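Local coordinates for tRNA threonylcarbamoyladenosine biosynthesis protein TsaB (PDB 5BR9), which probably takes part in forming the threonylcarbamoyladenosine modification at position 37 of tRNA, as a TsaB-type member of the KAE1/TsaD family, at residues A121-A126 / V131-Y136; W161-A166 / M181-V186; H35-P40 / L48-D53; I68-G73 / R81-V86. All coordinates share one frame; numbering follows the deposited sequence.

From the N terminus the four contacts close one after another, in the order 3, 4, 1, 2; none nests in or crosses another. Contact 3 folds helix 43-58 back on strand 31-38, and contact 4 folds helix 77-94 back on strand 67-71. Both pack a helix on the first five-stranded sheet and meet where L48 CD2 packs on V86 CG1 at 3.7 Å; both also touch the second subunit. Contact 1 is the hairpin of strands 119-125 and 131-139 in the second sheet, its centre about 19 Å from that of contact 4. Contact 2 ties the surface loops that enter and leave strand 168-171, and W161 CH2 reaches C135 CB of the hairpin at 3.9 Å.

Contact 1: residues A121-A126 / V131-Y136; sequences AAAIDA and VYWGCY
The carbonyl oxygen of I124 receives the backbone N-H of Y132, with an O-to-N distance of 2.8 Å, and I124 N donates in return to Y132 O. Two residues along, A122 and G134 exchange the same pair of bonds, A122 N lying 2.8 Å from G134 O. These are the hydrogen-bonded pairs of an antiparallel beta hairpin, and A121-C135, A123-W133 and D125-V131 are its non-hydrogen-bonded pairs. In the gap between the two bonded pairs, A123 CA comes within 3.2 Å of Y132 O as a CA-H...O contact.

On one face of the hairpin the W133 indole leans across the small side chains of the other strand. Its CG stands anti to the backbone N (chi1 176°), and the six-membered ring extends toward A121, whose CB meets CH2 obliquely at 3.6 Å. A123 CB lies at the indole edge, near the ring plane, while A121 CB also touches C135 SG at 3.8 Å. Near the turn, A126 CB sits over one face of the Y132 ring, 3.7 Å from its centroid, in a CH-pi contact.

W133 NE1 is hydrogen-bonded to A158 O. Helix 103-115 packs on the A122 and I124 side chains, strand 168-171 pairs with strand 119-125 on its other edge, and V131 bonds to L152 of strand 142-152.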
# COMPACT_ATOMS: atom_id res chain seq x y z
N ALA A 121 -26.15 9.42 -10.75
CA ALA A 121 -25.15 8.93 -11.69
C ALA A 121 -23.78 9.42 -11.18
O ALA A 121 -23.50 10.61 -11.21
CB ALA A 121 -25.45 9.41 -13.12
N ALA A 122 -22.97 8.51 -10.67
CA ALA A 122 -21.65 8.86 -10.17
C ALA A 122 -20.62 8.73 -11.29
O ALA A 122 -20.61 7.75 -12.02
CB ALA A 122 -21.29 7.99 -8.99
N ALA A 123 -19.78 9.74 -11.43
CA ALA A 123 -18.73 9.73 -12.44
C ALA A 123 -17.46 10.28 -11.85
O ALA A 123 -17.45 11.39 -11.33
CB ALA A 123 -19.14 10.54 -13.69
N ILE A 124 -16.39 9.50 -11.94
CA ILE A 124 -15.07 9.87 -11.45
C ILE A 124 -14.10 9.89 -12.61
O ILE A 124 -14.04 8.94 -13.40
CB ILE A 124 -14.59 8.89 -10.34
CG1 ILE A 124 -15.48 9.02 -9.10
CG2 ILE A 124 -13.13 9.14 -10.01
CD1 ILE A 124 -15.20 7.97 -8.02
N ASP A 125 -13.33 10.95 -12.72
CA ASP A 125 -12.39 11.10 -13.81
C ASP A 125 -11.43 9.94 -13.80
O ASP A 125 -10.93 9.55 -12.76
CB ASP A 125 -11.60 12.41 -13.70
CG ASP A 125 -10.84 12.72 -14.97
OD1 ASP A 125 -9.90 13.52 -14.95
OD2 ASP A 125 -11.17 12.11 -16.01
N ALA A 126 -11.23 9.33 -14.96
CA ALA A 126 -10.23 8.28 -15.13
C ALA A 126 -9.11 8.84 -15.98
O ALA A 126 -9.22 9.94 -16.52
CB ALA A 126 -10.83 7.03 -15.78
N VAL A 131 -13.96 8.14 -18.19
CA VAL A 131 -14.47 8.30 -16.84
C VAL A 131 -14.94 6.97 -16.30
O VAL A 131 -15.48 6.14 -17.03
CB VAL A 131 -15.62 9.35 -16.77
CG1 VAL A 131 -15.14 10.73 -17.17
CG2 VAL A 131 -16.77 8.92 -17.69
N TYR A 132 -14.79 6.81 -14.99
CA TYR A 132 -15.44 5.75 -14.27
C TYR A 132 -16.89 6.16 -14.05
O TYR A 132 -17.17 7.32 -13.76
CB TYR A 132 -14.74 5.50 -12.95
CG TYR A 132 -13.31 5.03 -13.07
CD1 TYR A 132 -13.01 3.75 -13.54
CD2 TYR A 132 -12.25 5.87 -12.75
CE1 TYR A 132 -11.70 3.30 -13.64
CE2 TYR A 132 -10.93 5.43 -12.86
CZ TYR A 132 -10.66 4.15 -13.31
OH TYR A 132 -9.35 3.73 -13.41
N TRP A 133 -17.80 5.20 -14.21
CA TRP A 133 -19.24 5.47 -14.29
C TRP A 133 -20.07 4.41 -13.57
O TRP A 133 -19.87 3.23 -13.79
CB TRP A 133 -19.64 5.55 -15.75
CG TRP A 133 -21.11 5.74 -16.02
CD1 TRP A 133 -22.03 4.76 -16.31
CD2 TRP A 133 -21.81 6.98 -16.05
NE1 TRP A 133 -23.26 5.32 -16.54
CE2 TRP A 133 -23.16 6.68 -16.37
CE3 TRP A 133 -21.44 8.31 -15.84
CZ2 TRP A 133 -24.14 7.67 -16.48
CZ3 TRP A 133 -22.41 9.30 -15.94
CH2 TRP A 133 -23.75 8.97 -16.27
N GLY A 134 -21.00 4.85 -12.72
CA GLY A 134 -21.89 3.94 -12.00
C GLY A 134 -23.14 4.67 -11.53
O GLY A 134 -23.06 5.76 -10.95
N CYS A 135 -24.30 4.09 -11.81
CA CYS A 135 -25.56 4.69 -11.45
C CYS A 135 -26.15 3.96 -10.26
O CYS A 135 -26.12 2.73 -10.19
CB CYS A 135 -26.53 4.69 -12.63
SG CYS A 135 -26.02 5.73 -14.01
N TYR A 136 -26.70 4.75 -9.33
CA TYR A 136 -27.13 4.24 -8.04
C TYR A 136 -28.53 4.73 -7.72
O TYR A 136 -28.91 5.82 -8.13
CB TYR A 136 -26.13 4.67 -6.95
CG TYR A 136 -24.84 3.89 -7.00
CD1 TYR A 136 -24.62 2.83 -6.13
CD2 TYR A 136 -23.84 4.19 -7.95
CE1 TYR A 136 -23.45 2.08 -6.18
CE2 TYR A 136 -22.64 3.44 -8.00
CZ TYR A 136 -22.46 2.39 -7.11
OH TYR A 136 -21.32 1.61 -7.14

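Contact 2: residues W161-A166 / M181-V186; sequences WDAAAA and MPQRPV
Two surface loops, one leading into strand 168-171 and the other leaving it for strand 187-189, run side by side and touch through A163 with Q183 and A166 with V186. A type I beta turn from D162 to A165 shapes the first loop. D162 reinforces it as an Asx turn: its OD2 accepts the A164 N-H at 3.1 Å, approached from well above the carboxylate plane.

The turn presents A163 CB toward the second loop, where it rests against the aliphatic base of Q183, 4.0 Å from CG. With chi1 at 66°, that CG lies between the backbone N and carbonyl carbon of Q183, and the chain bends at chi2, while NE2 bonds to V157 O. W168 of the intervening strand braces both loops, giving its NE1 to A163 O and packing against Q183 and P185.

Farther along, A166 CB abuts one methyl branch of V186, CG2, at 3.6 Å. No direct hydrogen bond joins the loops. Instead a single water spans them beside this apolar pair, donating to A165 O at 3.2 Å and accepting from V186 N at 3.1 Å.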
# COMPACT_ATOMS: atom_id res chain seq x y z
N TRP A 161 -32.44 4.60 -15.97
CA TRP A 161 -33.79 5.15 -15.87
C TRP A 161 -34.03 6.13 -17.01
O TRP A 161 -33.10 6.45 -17.75
CB TRP A 161 -33.98 5.86 -14.52
CG TRP A 161 -32.85 6.75 -14.18
CD1 TRP A 161 -32.54 7.94 -14.77
CD2 TRP A 161 -31.83 6.52 -13.19
NE1 TRP A 161 -31.40 8.47 -14.21
CE2 TRP A 161 -30.95 7.62 -13.23
CE3 TRP A 161 -31.59 5.50 -12.27
CZ2 TRP A 161 -29.85 7.73 -12.39
CZ3 TRP A 161 -30.48 5.60 -11.44
CH2 TRP A 161 -29.63 6.71 -11.50
N ASP A 162 -35.26 6.62 -17.13
CA ASP A 162 -35.57 7.63 -18.14
C ASP A 162 -34.70 8.87 -17.95
O ASP A 162 -34.70 9.48 -16.87
CB ASP A 162 -37.06 8.00 -18.09
CG ASP A 162 -37.41 9.17 -19.00
OD1 ASP A 162 -38.43 9.84 -18.73
OD2 ASP A 162 -36.68 9.43 -19.97
N ALA A 163 -33.97 9.25 -18.99
CA ALA A 163 -32.99 10.34 -18.87
C ALA A 163 -33.67 11.68 -18.69
O ALA A 163 -33.19 12.54 -17.95
CB ALA A 163 -32.06 10.37 -20.08
N ALA A 164 -34.79 11.86 -19.38
CA ALA A 164 -35.54 13.11 -19.31
C ALA A 164 -36.13 13.37 -17.93
O ALA A 164 -36.59 14.47 -17.66
CB ALA A 164 -36.65 13.11 -20.36
N ALA A 165 -36.12 12.38 -17.04
CA ALA A 165 -36.62 12.59 -15.68
C ALA A 165 -35.70 13.56 -14.93
O ALA A 165 -34.49 13.48 -15.02
CB ALA A 165 -36.74 11.27 -14.93
N ALA A 166 -36.30 14.48 -14.18
CA ALA A 166 -35.56 15.58 -13.59
C ALA A 166 -35.13 15.31 -12.14
O ALA A 166 -34.75 16.23 -11.42
CB ALA A 166 -36.40 16.85 -13.67
N MET A 181 -21.28 14.10 -22.90
CA MET A 181 -22.15 12.97 -22.58
C MET A 181 -23.46 13.03 -23.40
O MET A 181 -23.89 14.11 -23.79
CB MET A 181 -22.46 12.96 -21.07
CG MET A 181 -21.22 12.80 -20.21
SD MET A 181 -21.61 12.86 -18.45
CE MET A 181 -20.08 12.31 -17.68
N PRO A 182 -24.09 11.87 -23.65
CA PRO A 182 -25.33 11.88 -24.44
C PRO A 182 -26.57 12.36 -23.68
O PRO A 182 -27.61 12.54 -24.30
CB PRO A 182 -25.50 10.41 -24.85
CG PRO A 182 -24.81 9.65 -23.78
CD PRO A 182 -23.66 10.50 -23.32
N GLN A 183 -26.47 12.52 -22.36
CA GLN A 183 -27.53 13.17 -21.59
C GLN A 183 -26.90 13.87 -20.39
O GLN A 183 -25.74 13.62 -20.07
CB GLN A 183 -28.60 12.17 -21.14
CG GLN A 183 -28.12 11.13 -20.14
CD GLN A 183 -27.36 9.98 -20.78
OE1 GLN A 183 -27.82 9.39 -21.75
NE2 GLN A 183 -26.19 9.65 -20.22
N ARG A 184 -27.65 14.76 -19.75
CA ARG A 184 -27.19 15.38 -18.52
C ARG A 184 -28.36 15.64 -17.58
O ARG A 184 -29.49 15.87 -18.02
CB ARG A 184 -26.43 16.68 -18.81
CG ARG A 184 -27.25 17.82 -19.39
CD ARG A 184 -26.68 19.15 -18.90
NE ARG A 184 -26.90 19.33 -17.47
CZ ARG A 184 -26.21 20.17 -16.70
NH1 ARG A 184 -25.24 20.91 -17.22
NH2 ARG A 184 -26.49 20.27 -15.41
N PRO A 185 -28.11 15.59 -16.26
CA PRO A 185 -29.16 15.84 -15.27
C PRO A 185 -29.49 17.31 -15.14
O PRO A 185 -28.74 18.16 -15.62
CB PRO A 185 -28.54 15.32 -13.97
CG PRO A 185 -27.07 15.60 -14.15
CD PRO A 185 -26.81 15.33 -15.62
N VAL A 186 -30.60 17.62 -14.48
CA VAL A 186 -30.95 19.00 -14.19
C VAL A 186 -29.85 19.62 -13.32
O VAL A 186 -29.43 20.75 -13.55
CB VAL A 186 -32.33 19.11 -13.50
CG1 VAL A 186 -32.57 20.53 -13.04
CG2 VAL A 186 -33.43 18.69 -14.47
O HOH W 1 -32.16 15.13 -13.59

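Contact 3: residues H35-P40 / L48-D53; sequences HYEVIP and LPMVRD
M50 reaches from helix 43-58 to H35 and E37 of strand 31-38 and carries nearly all of the contact. Its CB points toward the strand, with CG beside the backbone N and anti to the carbonyl carbon (chi1 -80°). From CB to SD the chain is extended, so that CB and CG serve to span the gap between helix and strand. SD then comes alongside the E37 carboxylate, 4.3 Å from CD. A bend at chi3 (55°) turns the terminal methyl onto the strand backbone, where CE lies 3.5 Å from H35 O and 4.4 Å from Y36 N. The contact is van der Waals packing, with no hydrogen bond between the segments.

E37 OE2 and D53 OD2 stay 6.6 Å apart, not in contact, so any repulsion is probably modest, and R46 of the same helix offers E37 OE1 a long, weak ion pair.

Strand and helix run nearly antiparallel (155°), their axes 10.1 Å apart. Strand 31-38 is an edge strand of the first sheet within the chain, bonded to strand 21-28, whose V24 also touches M50. Elsewhere on the helix, L48, V51 and R52 pack on F92 of the second subunit.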
# COMPACT_ATOMS: atom_id res chain seq x y z
N HIS A 35 -13.89 12.42 10.41
CA HIS A 35 -13.02 13.56 10.17
C HIS A 35 -12.48 13.52 8.75
O HIS A 35 -12.24 12.45 8.18
CB HIS A 35 -11.89 13.61 11.21
CG HIS A 35 -12.35 14.04 12.57
ND1 HIS A 35 -12.69 15.34 12.87
CD2 HIS A 35 -12.54 13.32 13.71
CE1 HIS A 35 -13.07 15.41 14.14
NE2 HIS A 35 -12.99 14.20 14.66
N TYR A 36 -12.33 14.70 8.17
CA TYR A 36 -12.10 14.85 6.74
C TYR A 36 -11.08 15.98 6.51
O TYR A 36 -11.22 17.07 7.04
CB TYR A 36 -13.45 15.14 6.07
CG TYR A 36 -13.51 15.38 4.57
CD1 TYR A 36 -13.95 14.37 3.70
CD2 TYR A 36 -13.21 16.62 4.03
CE1 TYR A 36 -14.05 14.59 2.33
CE2 TYR A 36 -13.30 16.85 2.65
CZ TYR A 36 -13.72 15.83 1.80
OH TYR A 36 -13.82 16.06 0.44
N GLU A 37 -10.03 15.70 5.73
CA GLU A 37 -9.03 16.72 5.41
C GLU A 37 -8.62 16.65 3.94
O GLU A 37 -8.46 15.57 3.39
CB GLU A 37 -7.78 16.56 6.28
CG GLU A 37 -7.96 16.91 7.74
CD GLU A 37 -6.70 16.69 8.56
OE1 GLU A 37 -5.59 16.65 7.97
OE2 GLU A 37 -6.82 16.54 9.79
N VAL A 38 -8.43 17.81 3.30
CA VAL A 38 -7.82 17.81 1.98
C VAL A 38 -6.32 17.98 2.16
O VAL A 38 -5.85 18.99 2.68
CB VAL A 38 -8.43 18.89 1.03
CG1 VAL A 38 -9.90 18.58 0.75
CG2 VAL A 38 -8.29 20.27 1.60
N ILE A 39 -5.56 16.96 1.76
CA ILE A 39 -4.11 16.95 1.93
C ILE A 39 -3.46 16.13 0.82
O ILE A 39 -3.24 14.93 0.98
CB ILE A 39 -3.69 16.42 3.32
CG1 ILE A 39 -4.57 15.24 3.76
CG2 ILE A 39 -3.70 17.53 4.37
CD1 ILE A 39 -3.79 13.95 3.97
N PRO A 40 -3.15 16.79 -0.30
CA PRO A 40 -2.51 16.16 -1.46
C PRO A 40 -1.14 15.57 -1.14
O PRO A 40 -0.31 16.28 -0.56
CB PRO A 40 -2.38 17.31 -2.47
CG PRO A 40 -3.36 18.35 -2.02
CD PRO A 40 -3.41 18.22 -0.53
N LEU A 48 -2.82 7.22 9.37
CA LEU A 48 -2.81 6.58 10.69
C LEU A 48 -2.94 7.57 11.85
O LEU A 48 -3.57 7.24 12.85
CB LEU A 48 -1.56 5.72 10.85
CG LEU A 48 -1.62 4.48 9.94
CD1 LEU A 48 -0.38 3.61 10.14
CD2 LEU A 48 -2.92 3.68 10.13
N PRO A 49 -2.32 8.75 11.77
CA PRO A 49 -2.64 9.67 12.87
C PRO A 49 -4.11 10.10 12.89
O PRO A 49 -4.66 10.34 13.97
CB PRO A 49 -1.70 10.86 12.63
CG PRO A 49 -0.56 10.30 11.83
CD PRO A 49 -1.16 9.21 10.97
N MET A 50 -4.75 10.22 11.73
CA MET A 50 -6.17 10.56 11.72
C MET A 50 -6.97 9.47 12.43
O MET A 50 -7.92 9.76 13.16
CB MET A 50 -6.69 10.78 10.31
CG MET A 50 -6.35 12.15 9.74
SD MET A 50 -7.10 12.44 8.12
CE MET A 50 -8.80 12.12 8.52
N VAL A 51 -6.57 8.22 12.22
CA VAL A 51 -7.23 7.08 12.84
C VAL A 51 -7.03 7.08 14.35
O VAL A 51 -7.99 6.91 15.11
CB VAL A 51 -6.74 5.76 12.23
CG1 VAL A 51 -7.25 4.57 13.05
CG2 VAL A 51 -7.22 5.65 10.78
N ARG A 52 -5.78 7.30 14.78
CA ARG A 52 -5.48 7.34 16.21
C ARG A 52 -6.34 8.41 16.87
O ARG A 52 -6.98 8.16 17.89
CB ARG A 52 -3.98 7.58 16.43
CG ARG A 52 -3.51 7.81 17.88
CD ARG A 52 -4.08 6.80 18.88
NE ARG A 52 -3.94 5.40 18.47
CZ ARG A 52 -4.66 4.42 19.00
NH1 ARG A 52 -5.55 4.70 19.94
NH2 ARG A 52 -4.50 3.17 18.59
N ASP A 53 -6.37 9.60 16.27
CA ASP A 53 -7.12 10.73 16.83
C ASP A 53 -8.62 10.45 16.92
O ASP A 53 -9.27 10.82 17.90
CB ASP A 53 -6.90 12.00 15.99
CG ASP A 53 -5.51 12.60 16.17
OD1 ASP A 53 -4.75 12.14 17.06
OD2 ASP A 53 -5.18 13.53 15.41

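Contact 4: residues I68-G73 / R81-V86; sequences IAFGRG and RIAIGV
The F70 ring is met obliquely by I84 CG1 and A83 CB of helix 77-94. I84 CG1 comes to 3.8 Å from F70 CE1, the two side chains crossing at a slant. A83 CB is farther off, 4.4 Å from F70 CD1, and stands a similar 4.5 Å from G71 O. The CB of F70 is already directed at the helix, and rotation about the first side-chain bond (chi1 67°) sets the side from which the ring meets I84. V87 of the same helix and V98 and A100 of the next strand also pack on the ring.

Strand 67-71, helix 77-94 and strand 98-101 form a beta-alpha-beta unit, and this contact holds the first strand to the helix of the crossover. Strand and helix run nearly antiparallel (166°), with axes 8.5 Å apart, and backbone bonds from I68 and F70 to L99 join the two parallel strands.

Farther along, G73 has a phi of 92°, at which a side chain would run into the carbonyl oxygen of R72 before it, and its N-H bonds to D103 OD1. R72 NH1 forms a salt bridge with E149 OE1. On the helix, I84 also packs on I82 of the second subunit, and R81 on T78 of that subunit.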
# COMPACT_ATOMS: atom_id res chain seq x y z
N ILE A 68 -13.10 -3.52 9.16
CA ILE A 68 -12.53 -2.29 8.59
C ILE A 68 -12.97 -2.13 7.15
O ILE A 68 -12.79 -3.04 6.34
CB ILE A 68 -11.00 -2.28 8.68
CG1 ILE A 68 -10.55 -2.59 10.12
CG2 ILE A 68 -10.48 -0.94 8.25
CD1 ILE A 68 -9.07 -2.81 10.25
N ALA A 69 -13.59 -0.99 6.86
CA ALA A 69 -14.06 -0.69 5.52
C ALA A 69 -13.18 0.36 4.85
O ALA A 69 -12.65 1.24 5.52
CB ALA A 69 -15.49 -0.20 5.56
N PHE A 70 -13.03 0.27 3.53
CA PHE A 70 -12.24 1.25 2.80
C PHE A 70 -12.79 1.45 1.38
O PHE A 70 -13.39 0.53 0.82
CB PHE A 70 -10.77 0.84 2.73
CG PHE A 70 -10.53 -0.40 1.91
CD1 PHE A 70 -10.06 -0.30 0.60
CD2 PHE A 70 -10.77 -1.65 2.44
CE1 PHE A 70 -9.84 -1.44 -0.15
CE2 PHE A 70 -10.56 -2.80 1.68
CZ PHE A 70 -10.10 -2.70 0.40
N GLY A 71 -12.56 2.63 0.80
CA GLY A 71 -12.87 2.85 -0.59
C GLY A 71 -11.85 2.16 -1.49
O GLY A 71 -10.66 2.45 -1.41
N ARG A 72 -12.30 1.24 -2.33
CA ARG A 72 -11.38 0.46 -3.16
C ARG A 72 -11.17 1.10 -4.53
O ARG A 72 -10.71 0.45 -5.47
CB ARG A 72 -11.89 -0.98 -3.31
CG ARG A 72 -13.36 -1.10 -3.74
CD ARG A 72 -13.52 -1.13 -5.26
NE ARG A 72 -14.83 -1.66 -5.64
CZ ARG A 72 -15.53 -1.24 -6.69
NH1 ARG A 72 -15.06 -0.26 -7.46
NH2 ARG A 72 -16.71 -1.78 -6.98
N GLY A 73 -11.50 2.37 -4.65
CA GLY A 73 -11.45 3.04 -5.93
C GLY A 73 -12.82 2.95 -6.59
O GLY A 73 -13.76 2.42 -6.00
N ARG A 81 -4.02 2.34 -3.34
CA ARG A 81 -3.05 1.32 -2.96
C ARG A 81 -2.61 1.45 -1.51
O ARG A 81 -2.41 0.45 -0.83
CB ARG A 81 -1.84 1.36 -3.90
CG ARG A 81 -2.13 0.67 -5.21
CD ARG A 81 -1.25 1.11 -6.35
NE ARG A 81 -1.96 0.92 -7.62
CZ ARG A 81 -2.06 -0.25 -8.26
NH1 ARG A 81 -2.74 -0.32 -9.39
NH2 ARG A 81 -1.47 -1.33 -7.76
N ILE A 82 -2.46 2.68 -1.05
CA ILE A 82 -2.17 2.93 0.36
C ILE A 82 -3.29 2.40 1.25
O ILE A 82 -3.04 1.69 2.22
CB ILE A 82 -1.93 4.43 0.60
CG1 ILE A 82 -0.62 4.88 -0.06
CG2 ILE A 82 -1.91 4.75 2.09
CD1 ILE A 82 -0.58 6.38 -0.35
N ALA A 83 -4.54 2.76 0.93
CA ALA A 83 -5.67 2.26 1.71
C ALA A 83 -5.66 0.74 1.74
O ALA A 83 -5.80 0.15 2.81
CB ALA A 83 -7.00 2.78 1.14
N ILE A 84 -5.47 0.11 0.58
CA ILE A 84 -5.49 -1.35 0.51
C ILE A 84 -4.49 -1.99 1.48
O ILE A 84 -4.86 -2.83 2.31
CB ILE A 84 -5.25 -1.82 -0.93
CG1 ILE A 84 -6.46 -1.48 -1.79
CG2 ILE A 84 -4.97 -3.31 -0.96
CD1 ILE A 84 -6.27 -1.72 -3.28
N GLY A 85 -3.22 -1.58 1.39
CA GLY A 85 -2.19 -2.12 2.26
C GLY A 85 -2.40 -1.91 3.75
O GLY A 85 -2.33 -2.84 4.55
N VAL A 86 -2.68 -0.67 4.12
CA VAL A 86 -2.85 -0.34 5.52
C VAL A 86 -4.03 -1.11 6.13
O VAL A 86 -3.91 -1.68 7.21
CB VAL A 86 -3.01 1.19 5.69
CG1 VAL A 86 -3.41 1.54 7.12
CG2 VAL A 86 -1.71 1.90 5.30